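Local coordinates for protein Nrps/pks (Streptomyces albus, PDB 4OPE) that probably catalyses chain elongation by decarboxylative Claisen condensation, as a ketosynthase domain of an AT-less type I polyketide synthase that makes oxazolomycin, at residues Thr181-Ala186 with Gly244-Lys249; Leu185-Ile190 with Ala263-Thr268; Asp166-Ala171 with Gly193-Ala198. All coordinates share one frame; numbering follows the deposited sequence.

Interaction 1: residues Thr181-Ala186 with Gly244-Lys249; sequences TALHLA and GAVLLK
Leu248 meets Leu183 and Ala186 in a small, wholly apolar contact between a helix and a strand. Two methyls carry the contact, Leu248 CD1 and Leu183 CD1. Leu248 CD1 lies 3.5 Å from Ala186 CB and 3.7 Å from Leu183 CD1, so it touches two residues one helical turn apart. The second branch also takes part, with Leu248 CD2 3.8 Å from Leu183 CD1. The two leucine side chains cross at about a right angle, and CD1 of Leu183 rests against both methyls of Leu248. Leu183 CD1 also comes within 4.3 Å of Val246 CG2, a looser touch. No hydrogen bond joins the two segments.

The torsions explain the reach. Leu183 does not start out pointing at the strand, but its CG stands anti to the backbone N (chi1 -179°), and this carries CD1 over to the strand. Leu248 starts directly toward the helix, with CG anti to its carbonyl carbon. Ala186 also faces the strand. Its single methyl lets Leu248 come close to the helix. Val246 and Leu248 are two apart in the strand, so both present their side chains to the same layer.

The helix runs nearly along the strand. Their axes pass 10.2 Å apart at 18°, with the same N-to-C sense. Strands 9-17 and 197-204 lie beside strand 242-250 in the sheet. Val246 also packs on Val14 and Leu248 on Ile11, while Ala186 reaches Ala198 and Ala200 of strand 197-204. Leu185 meets Leu185 of the second subunit, so helix 178-192 lies between its own sheet and the dimer partner.

Interaction 2: residues Leu185-Ile190 with Ala263-Thr268; sequences LACRAI and AVVRST
Cys187 and Val265 supply the apolar touch between helix 178-192 and strand 263-272. Cys187 SG lies 4.0 Å from Val265 CG1. Both side chains point at the opposite segment. Val265 holds CG1 anti to its backbone N (chi1 178°), which turns that methyl to the sulfur. Ile9 of strand 9-17 also packs on Cys187.

Arg188 makes the second touch. Its CB does not point at the strand. CG stands anti to the carbonyl carbon, and the chain then bends at chi2 (-84°) and again at chi3. The bends bring the guanidinium round to Thr268. NE has a long, weak ion pair with Asp192 of the second subunit. NH1 stands 4.0 Å from Thr268 O and 4.3 Å from Thr268 OG1, approaches too long to count as bonds here. NH2 forms a salt bridge with Asp194 of the second subunit, the strongest polar partner of this side chain. Arg297 of the same chain lies close by, and its own link to Thr268 O is weak. The carboxylate from the other subunit probably balances much of the positive charge gathered here.

Thr268 directs its side chain to the helix, but its hydroxyl is engaged by His184, one turn before Arg188. Further back in the strand, Arg266 and Ser267 both face Ile432 of strand 427-434, which makes a classic beta bulge.

The arrangement fits the thiolase fold, whose two related halves sandwich a central layer of helices between sheets. Helix 178-192 probably belongs to the first half, and strand 263-272 probably to the second. In ketosynthases of this fold the nucleophilic cysteine sits at the N-terminal end of the corresponding helix.

Interaction 3: residues Asp166-Ala171 with Gly193-Ala198; sequences DGPSIA and GDCEVA
Apolar contact comes first, and Pro168 carries it. Its ring meets Asp194 at CG, 3.7 Å from Asp194 CB, and the two side chains cross at about a right angle. Pro168 CD lies 4.0 Å from Cys195 CB. With chi1 at 54°, Cys195 SG sits between its backbone N and carbonyl carbon, and comes within 4.2 Å of Pro168 CD. Pro168 also packs on Val270 of the second subunit.

Contact with the backbone is the second kind. Pro168 CD is 3.4 Å from Asp194 O. Gly167 and Cys195 bring their chains together, with CA atoms 5.5 Å apart. Gly193 ends helix 178-192 in a Schellman motif, and the chain turns there into strand 197-204. Strand 169-173, this helix and strand 197-204 form a beta-alpha-beta crossover of the thiolase fold; the contact joins the loop entering its first strand to the loop leaving its helix. With an alanine here in place of Pro168, the Asp194 CB and carbonyl would probably lose their ring contact, and a gap would open beside Phe124.

Polar contacts of Asp194 go to the second subunit: a salt bridge to its Arg297 and a hydrogen bond to its His184.

How the interactions relate
Interactions 1 and 2 use helix 178-192; interaction 3 joins the loop after it to the one entering strand 169-173. Interactions 1 and 2 share Leu185 and Ala186, and their centres are about 7 Å apart. They are joined where His184 ND1 lies 2.8 Å from Thr268 OG1, a probable hydrogen bond. Interactions 1 and 3 meet in the sheet, about 10 Å between centres, where Leu248 N is 2.9 Å from Ala198 O. Interactions 2 and 3 touch through Ile190 CD1, 3.6 Å from Ala198 CB. Asp194 of interaction 3 reaches His184 and Arg188 of the other subunit, so the contacts also meet across the dimer. The catalytic cysteine probably lies at the N-terminal end of this helix.

Interaction 1: residues Thr181-Ala186 with Gly244-Lys249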
ATOM      1  N   THR A 181       0.510   8.043   5.304  1.00 32.05           N
ATOM      2  CA  THR A 181       0.477   6.648   5.678  1.00 31.83           C
ATOM      3  C   THR A 181       1.846   6.024   5.341  1.00 32.44           C
ATOM      4  O   THR A 181       2.398   5.229   6.120  1.00 31.18           O
ATOM      5  CB  THR A 181      -0.633   5.897   4.951  1.00 30.99           C
ATOM      6  OG1 THR A 181      -1.894   6.327   5.435  1.00 31.43           O
ATOM      7  CG2 THR A 181      -0.548   4.487   5.265  1.00 31.64           C
ATOM      8  N   ALA A 182       2.382   6.397   4.178  1.00 30.90           N
ATOM      9  CA  ALA A 182       3.662   5.904   3.784  1.00 31.80           C
ATOM     10  C   ALA A 182       4.777   6.399   4.732  1.00 31.89           C
ATOM     11  O   ALA A 182       5.659   5.620   5.168  1.00 33.43           O
ATOM     12  CB  ALA A 182       3.936   6.302   2.340  1.00 32.55           C
ATOM     13  N   LEU A 183       4.750   7.678   5.066  1.00 30.03           N
ATOM     14  CA  LEU A 183       5.698   8.170   6.028  1.00 30.99           C
ATOM     15  C   LEU A 183       5.669   7.314   7.258  1.00 31.78           C
ATOM     16  O   LEU A 183       6.711   7.048   7.836  1.00 32.79           O
ATOM     17  CB  LEU A 183       5.405   9.611   6.445  1.00 31.68           C
ATOM     18  CG  LEU A 183       6.377  10.224   7.448  1.00 32.12           C
ATOM     19  CD1 LEU A 183       7.790  10.258   6.959  1.00 32.19           C
ATOM     20  CD2 LEU A 183       5.948  11.642   7.673  1.00 34.23           C
ATOM     21  N   HIS A 184       4.467   6.939   7.686  1.00 32.55           N
ATOM     22  CA  HIS A 184       4.295   6.171   8.891  1.00 33.96           C
ATOM     23  C   HIS A 184       4.876   4.787   8.770  1.00 34.20           C
ATOM     24  O   HIS A 184       5.555   4.345   9.663  1.00 38.67           O
ATOM     25  CB  HIS A 184       2.839   6.122   9.258  1.00 34.94           C
ATOM     26  CG  HIS A 184       2.501   5.137  10.315  1.00 35.28           C
ATOM     27  ND1 HIS A 184       2.579   5.438  11.652  1.00 36.32           N
ATOM     28  CD2 HIS A 184       2.032   3.871  10.236  1.00 36.37           C
ATOM     29  CE1 HIS A 184       2.171   4.398  12.356  1.00 37.80           C
ATOM     30  NE2 HIS A 184       1.832   3.433  11.521  1.00 36.99           N
ATOM     31  N   LEU A 185       4.679   4.139   7.653  1.00 33.55           N
ATOM     32  CA  LEU A 185       5.190   2.810   7.461  1.00 33.92           C
ATOM     33  C   LEU A 185       6.689   2.822   7.301  1.00 35.14           C
ATOM     34  O   LEU A 185       7.368   1.891   7.750  1.00 35.64           O
ATOM     35  CB  LEU A 185       4.533   2.168   6.236  1.00 35.26           C
ATOM     36  CG  LEU A 185       3.066   1.725   6.382  1.00 36.68           C
ATOM     37  CD1 LEU A 185       2.544   1.091   5.094  1.00 36.85           C
ATOM     38  CD2 LEU A 185       2.915   0.772   7.553  1.00 36.56           C
ATOM     39  N   ALA A 186       7.208   3.865   6.662  1.00 34.64           N
ATOM     40  CA  ALA A 186       8.643   4.009   6.523  1.00 35.86           C
ATOM     41  C   ALA A 186       9.347   4.185   7.874  1.00 38.65           C
ATOM     42  O   ALA A 186      10.443   3.637   8.094  1.00 39.60           O
ATOM     43  CB  ALA A 186       8.975   5.185   5.627  1.00 35.21           C
ATOM     44  N   GLY A 244       6.116  13.918  -4.590  1.00 29.11           N
ATOM     45  CA  GLY A 244       6.985  14.304  -3.546  1.00 26.95           C
ATOM     46  C   GLY A 244       7.550  13.158  -2.786  1.00 26.97           C
ATOM     47  O   GLY A 244       6.953  12.104  -2.704  1.00 25.58           O
ATOM     48  N   ALA A 245       8.728  13.380  -2.203  1.00 27.08           N
ATOM     49  CA  ALA A 245       9.353  12.359  -1.398  1.00 26.70           C
ATOM     50  C   ALA A 245      10.302  12.980  -0.390  1.00 27.21           C
ATOM     51  O   ALA A 245      10.886  14.036  -0.638  1.00 25.88           O
ATOM     52  CB  ALA A 245      10.103  11.406  -2.307  1.00 27.49           C
ATOM     53  N   VAL A 246      10.444  12.303   0.739  1.00 27.06           N
ATOM     54  CA  VAL A 246      11.398  12.668   1.731  1.00 28.09           C
ATOM     55  C   VAL A 246      12.295  11.467   1.970  1.00 29.73           C
ATOM     56  O   VAL A 246      11.939  10.304   1.672  1.00 28.74           O
ATOM     57  CB  VAL A 246      10.710  13.035   3.060  1.00 28.98           C
ATOM     58  CG1 VAL A 246       9.876  14.290   2.916  1.00 29.72           C
ATOM     59  CG2 VAL A 246       9.834  11.913   3.575  1.00 28.33           C
ATOM     60  N   LEU A 247      13.456  11.725   2.561  1.00 31.39           N
ATOM     61  CA  LEU A 247      14.427  10.636   2.830  1.00 30.32           C
ATOM     62  C   LEU A 247      14.645  10.561   4.310  1.00 30.62           C
ATOM     63  O   LEU A 247      14.925  11.575   4.946  1.00 29.85           O
ATOM     64  CB  LEU A 247      15.758  10.866   2.095  1.00 29.61           C
ATOM     65  CG  LEU A 247      16.745   9.675   2.182  1.00 29.86           C
ATOM     66  CD1 LEU A 247      16.249   8.487   1.421  1.00 30.15           C
ATOM     67  CD2 LEU A 247      18.081  10.041   1.614  1.00 30.46           C
ATOM     68  N   LEU A 248      14.511   9.354   4.839  1.00 32.22           N
ATOM     69  CA  LEU A 248      14.474   9.121   6.278  1.00 35.17           C
ATOM     70  C   LEU A 248      15.656   8.288   6.787  1.00 37.09           C
ATOM     71  O   LEU A 248      16.208   7.456   6.062  1.00 39.32           O
ATOM     72  CB  LEU A 248      13.173   8.423   6.624  1.00 36.27           C
ATOM     73  CG  LEU A 248      11.901   9.152   6.174  1.00 36.51           C
ATOM     74  CD1 LEU A 248      10.724   8.191   6.105  1.00 36.60           C
ATOM     75  CD2 LEU A 248      11.588  10.289   7.128  1.00 37.95           C
ATOM     76  N   LYS A 249      16.021   8.523   8.038  1.00 37.81           N
ATOM     77  CA  LYS A 249      17.273   8.020   8.631  1.00 40.41           C
ATOM     78  C   LYS A 249      17.135   8.061  10.152  1.00 41.08           C
ATOM     79  O   LYS A 249      16.429   8.921  10.667  1.00 39.07           O
ATOM     80  CB  LYS A 249      18.404   8.982   8.280  1.00 44.02           C
ATOM     81  CG  LYS A 249      19.685   8.404   7.722  1.00 46.66           C
ATOM     82  CD  LYS A 249      20.291   9.384   6.743  1.00 49.06           C
ATOM     83  CE  LYS A 249      21.461   8.795   5.954  1.00 54.47           C
ATOM     84  NZ  LYS A 249      21.521   9.387   4.572  1.00 54.92           N
TER

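Interaction 2: residues Leu185-Ile190 with Ala263-Thr268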
ATOM      1  N   LEU A 185       4.679   4.139   7.653  1.00 33.55           N
ATOM      2  CA  LEU A 185       5.190   2.810   7.461  1.00 33.92           C
ATOM      3  C   LEU A 185       6.689   2.822   7.301  1.00 35.14           C
ATOM      4  O   LEU A 185       7.368   1.891   7.750  1.00 35.64           O
ATOM      5  CB  LEU A 185       4.533   2.168   6.236  1.00 35.26           C
ATOM      6  CG  LEU A 185       3.066   1.725   6.382  1.00 36.68           C
ATOM      7  CD1 LEU A 185       2.544   1.091   5.094  1.00 36.85           C
ATOM      8  CD2 LEU A 185       2.915   0.772   7.553  1.00 36.56           C
ATOM      9  N   ALA A 186       7.208   3.865   6.662  1.00 34.64           N
ATOM     10  CA  ALA A 186       8.643   4.009   6.523  1.00 35.86           C
ATOM     11  C   ALA A 186       9.347   4.185   7.874  1.00 38.65           C
ATOM     12  O   ALA A 186      10.443   3.637   8.094  1.00 39.60           O
ATOM     13  CB  ALA A 186       8.975   5.185   5.627  1.00 35.21           C
ATOM     14  N   CYS A 187       8.739   4.961   8.766  1.00 39.86           N
ATOM     15  CA  CYS A 187       9.311   5.189  10.070  1.00 40.72           C
ATOM     16  C   CYS A 187       9.310   3.917  10.867  1.00 43.09           C
ATOM     17  O   CYS A 187      10.306   3.623  11.536  1.00 46.78           O
ATOM     18  CB  CYS A 187       8.561   6.255  10.816  1.00 42.52           C
ATOM     19  SG  CYS A 187       8.851   7.901  10.124  1.00 45.92           S
ATOM     20  N   ARG A 188       8.260   3.118  10.773  1.00 41.99           N
ATOM     21  CA  ARG A 188       8.244   1.916  11.587  1.00 47.00           C
ATOM     22  C   ARG A 188       9.126   0.847  10.988  1.00 47.31           C
ATOM     23  O   ARG A 188       9.658   0.034  11.704  1.00 47.21           O
ATOM     24  CB  ARG A 188       6.835   1.401  11.822  1.00 53.36           C
ATOM     25  CG  ARG A 188       5.972   2.371  12.650  1.00 61.85           C
ATOM     26  CD  ARG A 188       6.163   2.236  14.167  1.00 69.84           C
ATOM     27  NE  ARG A 188       4.880   2.068  14.870  1.00 76.49           N
ATOM     28  CZ  ARG A 188       4.149   3.051  15.405  1.00 79.69           C
ATOM     29  NH1 ARG A 188       4.508   4.338  15.328  1.00 86.62           N
ATOM     30  NH2 ARG A 188       3.017   2.744  16.015  1.00 81.19           N
ATOM     31  N   ALA A 189       9.324   0.864   9.673  1.00 46.23           N
ATOM     32  CA  ALA A 189      10.241  -0.093   9.044  1.00 42.56           C
ATOM     33  C   ALA A 189      11.617   0.157   9.557  1.00 41.14           C
ATOM     34  O   ALA A 189      12.347  -0.770   9.846  1.00 44.54           O
ATOM     35  CB  ALA A 189      10.239   0.071   7.536  1.00 42.35           C
ATOM     36  N   ILE A 190      11.985   1.421   9.672  1.00 38.40           N
ATOM     37  CA  ILE A 190      13.311   1.742  10.166  1.00 38.05           C
ATOM     38  C   ILE A 190      13.460   1.309  11.642  1.00 39.27           C
ATOM     39  O   ILE A 190      14.371   0.618  11.939  1.00 37.89           O
ATOM     40  CB  ILE A 190      13.665   3.218   9.944  1.00 37.03           C
ATOM     41  CG1 ILE A 190      13.774   3.503   8.433  1.00 36.81           C
ATOM     42  CG2 ILE A 190      14.964   3.549  10.652  1.00 37.99           C
ATOM     43  CD1 ILE A 190      13.844   4.969   8.065  1.00 35.84           C
ATOM     44  N   ALA A 263      14.243  18.001   9.845  1.00 39.32           N
ATOM     45  CA  ALA A 263      13.219  17.900  10.869  1.00 38.02           C
ATOM     46  C   ALA A 263      13.353  16.559  11.567  1.00 38.85           C
ATOM     47  O   ALA A 263      13.777  15.558  10.985  1.00 39.15           O
ATOM     48  CB  ALA A 263      11.828  18.024  10.257  1.00 37.20           C
ATOM     49  N   VAL A 264      12.971  16.552  12.825  1.00 38.36           N
ATOM     50  CA  VAL A 264      12.889  15.336  13.583  1.00 39.00           C
ATOM     51  C   VAL A 264      11.447  14.923  13.558  1.00 38.91           C
ATOM     52  O   VAL A 264      10.551  15.735  13.884  1.00 39.25           O
ATOM     53  CB  VAL A 264      13.261  15.595  15.055  1.00 40.83           C
ATOM     54  CG1 VAL A 264      13.073  14.345  15.889  1.00 41.05           C
ATOM     55  CG2 VAL A 264      14.678  16.115  15.139  1.00 40.96           C
ATOM     56  N   VAL A 265      11.221  13.660  13.211  1.00 38.20           N
ATOM     57  CA  VAL A 265       9.902  13.097  13.228  1.00 37.19           C
ATOM     58  C   VAL A 265       9.552  12.626  14.628  1.00 39.79           C
ATOM     59  O   VAL A 265       9.870  11.510  15.001  1.00 40.84           O
ATOM     60  CB  VAL A 265       9.835  11.940  12.260  1.00 37.63           C
ATOM     61  CG1 VAL A 265       8.439  11.278  12.293  1.00 38.10           C
ATOM     62  CG2 VAL A 265      10.150  12.481  10.862  1.00 37.28           C
ATOM     63  N   ARG A 266       8.903  13.489  15.398  1.00 40.29           N
ATOM     64  CA  ARG A 266       8.595  13.174  16.788  1.00 43.53           C
ATOM     65  C   ARG A 266       7.614  12.007  16.934  1.00 42.71           C
ATOM     66  O   ARG A 266       7.806  11.149  17.774  1.00 45.09           O
ATOM     67  CB  ARG A 266       8.092  14.424  17.523  1.00 47.26           C
ATOM     68  CG  ARG A 266       9.201  15.474  17.811  1.00 52.40           C
ATOM     69  CD  ARG A 266       9.926  15.271  19.145  1.00 56.16           C
ATOM     70  NE  ARG A 266       9.036  15.492  20.304  1.00 63.58           N
ATOM     71  CZ  ARG A 266       8.710  16.688  20.824  1.00 67.40           C
ATOM     72  NH1 ARG A 266       9.221  17.808  20.318  1.00 71.98           N
ATOM     73  NH2 ARG A 266       7.880  16.775  21.866  1.00 67.08           N
ATOM     74  N   SER A 267       6.578  11.980  16.110  1.00 41.32           N
ATOM     75  CA  SER A 267       5.622  10.885  16.082  1.00 41.61           C
ATOM     76  C   SER A 267       4.808  10.814  14.767  1.00 40.58           C
ATOM     77  O   SER A 267       4.693  11.796  14.003  1.00 36.16           O
ATOM     78  CB  SER A 267       4.648  10.985  17.266  1.00 43.30           C
ATOM     79  OG  SER A 267       3.634  11.968  17.050  1.00 41.80           O
ATOM     80  N   THR A 268       4.282   9.615  14.518  1.00 40.26           N
ATOM     81  CA  THR A 268       3.292   9.411  13.470  1.00 43.57           C
ATOM     82  C   THR A 268       2.172   8.506  13.960  1.00 41.16           C
ATOM     83  O   THR A 268       2.386   7.647  14.801  1.00 43.41           O
ATOM     84  CB  THR A 268       3.868   8.807  12.163  1.00 43.71           C
ATOM     85  OG1 THR A 268       4.375   7.500  12.417  1.00 44.13           O
ATOM     86  CG2 THR A 268       4.964   9.668  11.628  1.00 45.16           C
TER

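Interaction 3: residues Asp166-Ala171 with Gly193-Ala198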
ATOM      1  N   ASP A 166      17.145  -2.359  -1.645  1.00 39.32           N
ATOM      2  CA  ASP A 166      16.749  -3.751  -1.421  1.00 41.22           C
ATOM      3  C   ASP A 166      16.075  -3.927  -0.066  1.00 39.05           C
ATOM      4  O   ASP A 166      15.966  -4.997   0.452  1.00 40.49           O
ATOM      5  CB  ASP A 166      17.930  -4.715  -1.671  1.00 43.32           C
ATOM      6  CG  ASP A 166      19.093  -4.536  -0.689  1.00 47.97           C
ATOM      7  OD1 ASP A 166      19.022  -3.673   0.241  1.00 47.24           O
ATOM      8  OD2 ASP A 166      20.096  -5.291  -0.863  1.00 51.54           O
ATOM      9  N   GLY A 167      15.604  -2.830   0.490  1.00 37.65           N
ATOM     10  CA  GLY A 167      14.637  -2.874   1.564  1.00 36.24           C
ATOM     11  C   GLY A 167      13.239  -3.108   1.026  1.00 34.22           C
ATOM     12  O   GLY A 167      13.036  -3.363  -0.174  1.00 33.67           O
ATOM     13  N   PRO A 168      12.256  -3.023   1.912  1.00 33.17           N
ATOM     14  CA  PRO A 168      10.855  -3.107   1.548  1.00 32.62           C
ATOM     15  C   PRO A 168      10.544  -2.186   0.405  1.00 32.23           C
ATOM     16  O   PRO A 168      11.023  -1.048   0.381  1.00 34.12           O
ATOM     17  CB  PRO A 168      10.138  -2.610   2.795  1.00 32.48           C
ATOM     18  CG  PRO A 168      11.090  -2.811   3.902  1.00 33.55           C
ATOM     19  CD  PRO A 168      12.458  -2.667   3.322  1.00 33.81           C
ATOM     20  N   SER A 169       9.747  -2.658  -0.528  1.00 32.29           N
ATOM     21  CA  SER A 169       9.319  -1.849  -1.670  1.00 33.70           C
ATOM     22  C   SER A 169       7.803  -1.976  -1.793  1.00 32.09           C
ATOM     23  O   SER A 169       7.329  -2.932  -2.301  1.00 31.55           O
ATOM     24  CB  SER A 169      10.029  -2.295  -2.998  1.00 34.92           C
ATOM     25  OG  SER A 169       9.628  -1.521  -4.156  1.00 34.03           O
ATOM     26  N   ILE A 170       7.060  -0.971  -1.352  1.00 32.93           N
ATOM     27  CA  ILE A 170       5.629  -1.079  -1.176  1.00 32.18           C
ATOM     28  C   ILE A 170       4.900   0.116  -1.704  1.00 32.22           C
ATOM     29  O   ILE A 170       5.261   1.235  -1.371  1.00 35.67           O
ATOM     30  CB  ILE A 170       5.330  -1.125   0.328  1.00 32.36           C
ATOM     31  CG1 ILE A 170       6.128  -2.268   0.971  1.00 32.69           C
ATOM     32  CG2 ILE A 170       3.821  -1.280   0.547  1.00 32.18           C
ATOM     33  CD1 ILE A 170       5.903  -2.421   2.464  1.00 33.29           C
ATOM     34  N   ALA A 171       3.862  -0.088  -2.483  1.00 31.20           N
ATOM     35  CA  ALA A 171       2.994   1.009  -2.844  1.00 31.76           C
ATOM     36  C   ALA A 171       1.719   0.856  -2.061  1.00 33.64           C
ATOM     37  O   ALA A 171       1.306  -0.262  -1.717  1.00 35.16           O
ATOM     38  CB  ALA A 171       2.698   1.023  -4.325  1.00 31.42           C
ATOM     39  N   GLY A 193      13.664  -2.470  11.988  1.00 48.03           N
ATOM     40  CA  GLY A 193      14.774  -3.153  11.341  1.00 47.53           C
ATOM     41  C   GLY A 193      14.573  -3.652   9.919  1.00 46.12           C
ATOM     42  O   GLY A 193      15.461  -4.276   9.382  1.00 47.79           O
ATOM     43  N   ASP A 194      13.442  -3.367   9.285  1.00 46.34           N
ATOM     44  CA  ASP A 194      13.250  -3.719   7.870  1.00 45.55           C
ATOM     45  C   ASP A 194      14.229  -2.957   6.974  1.00 42.82           C
ATOM     46  O   ASP A 194      14.589  -3.413   5.892  1.00 43.48           O
ATOM     47  CB  ASP A 194      11.805  -3.439   7.432  1.00 47.26           C
ATOM     48  CG  ASP A 194      10.777  -4.355   8.118  1.00 52.78           C
ATOM     49  OD1 ASP A 194      11.172  -5.470   8.559  1.00 59.22           O
ATOM     50  OD2 ASP A 194       9.568  -3.976   8.201  1.00 56.13           O
ATOM     51  N   CYS A 195      14.671  -1.795   7.420  1.00 39.83           N
ATOM     52  CA  CYS A 195      15.680  -1.079   6.695  1.00 40.44           C
ATOM     53  C   CYS A 195      16.324  -0.018   7.596  1.00 40.17           C
ATOM     54  O   CYS A 195      16.005   0.040   8.772  1.00 39.57           O
ATOM     55  CB  CYS A 195      15.090  -0.471   5.413  1.00 41.43           C
ATOM     56  SG  CYS A 195      13.637   0.570   5.672  1.00 43.34           S
ATOM     57  N   GLU A 196      17.279   0.747   7.059  1.00 40.11           N
ATOM     58  CA  GLU A 196      18.009   1.749   7.846  1.00 42.54           C
ATOM     59  C   GLU A 196      17.730   3.126   7.355  1.00 37.73           C
ATOM     60  O   GLU A 196      17.816   4.073   8.100  1.00 37.63           O
ATOM     61  CB  GLU A 196      19.530   1.498   7.799  1.00 47.65           C
ATOM     62  CG  GLU A 196      19.949   0.164   8.431  1.00 54.26           C
ATOM     63  CD  GLU A 196      21.130  -0.497   7.711  1.00 62.95           C
ATOM     64  OE1 GLU A 196      22.303  -0.139   7.987  1.00 72.71           O
ATOM     65  OE2 GLU A 196      20.889  -1.392   6.864  1.00 68.08           O
ATOM     66  N   VAL A 197      17.440   3.223   6.076  1.00 34.91           N
ATOM     67  CA  VAL A 197      17.112   4.450   5.429  1.00 33.15           C
ATOM     68  C   VAL A 197      15.852   4.148   4.662  1.00 32.26           C
ATOM     69  O   VAL A 197      15.655   2.981   4.271  1.00 33.03           O
ATOM     70  CB  VAL A 197      18.225   4.819   4.465  1.00 33.23           C
ATOM     71  CG1 VAL A 197      17.820   5.992   3.583  1.00 34.11           C
ATOM     72  CG2 VAL A 197      19.461   5.152   5.253  1.00 32.74           C
ATOM     73  N   ALA A 198      14.987   5.153   4.481  1.00 30.75           N
ATOM     74  CA  ALA A 198      13.740   4.943   3.705  1.00 31.02           C
ATOM     75  C   ALA A 198      13.329   6.100   2.820  1.00 29.30           C
ATOM     76  O   ALA A 198      13.515   7.246   3.177  1.00 28.91           O
ATOM     77  CB  ALA A 198      12.602   4.624   4.652  1.00 33.02           C
TER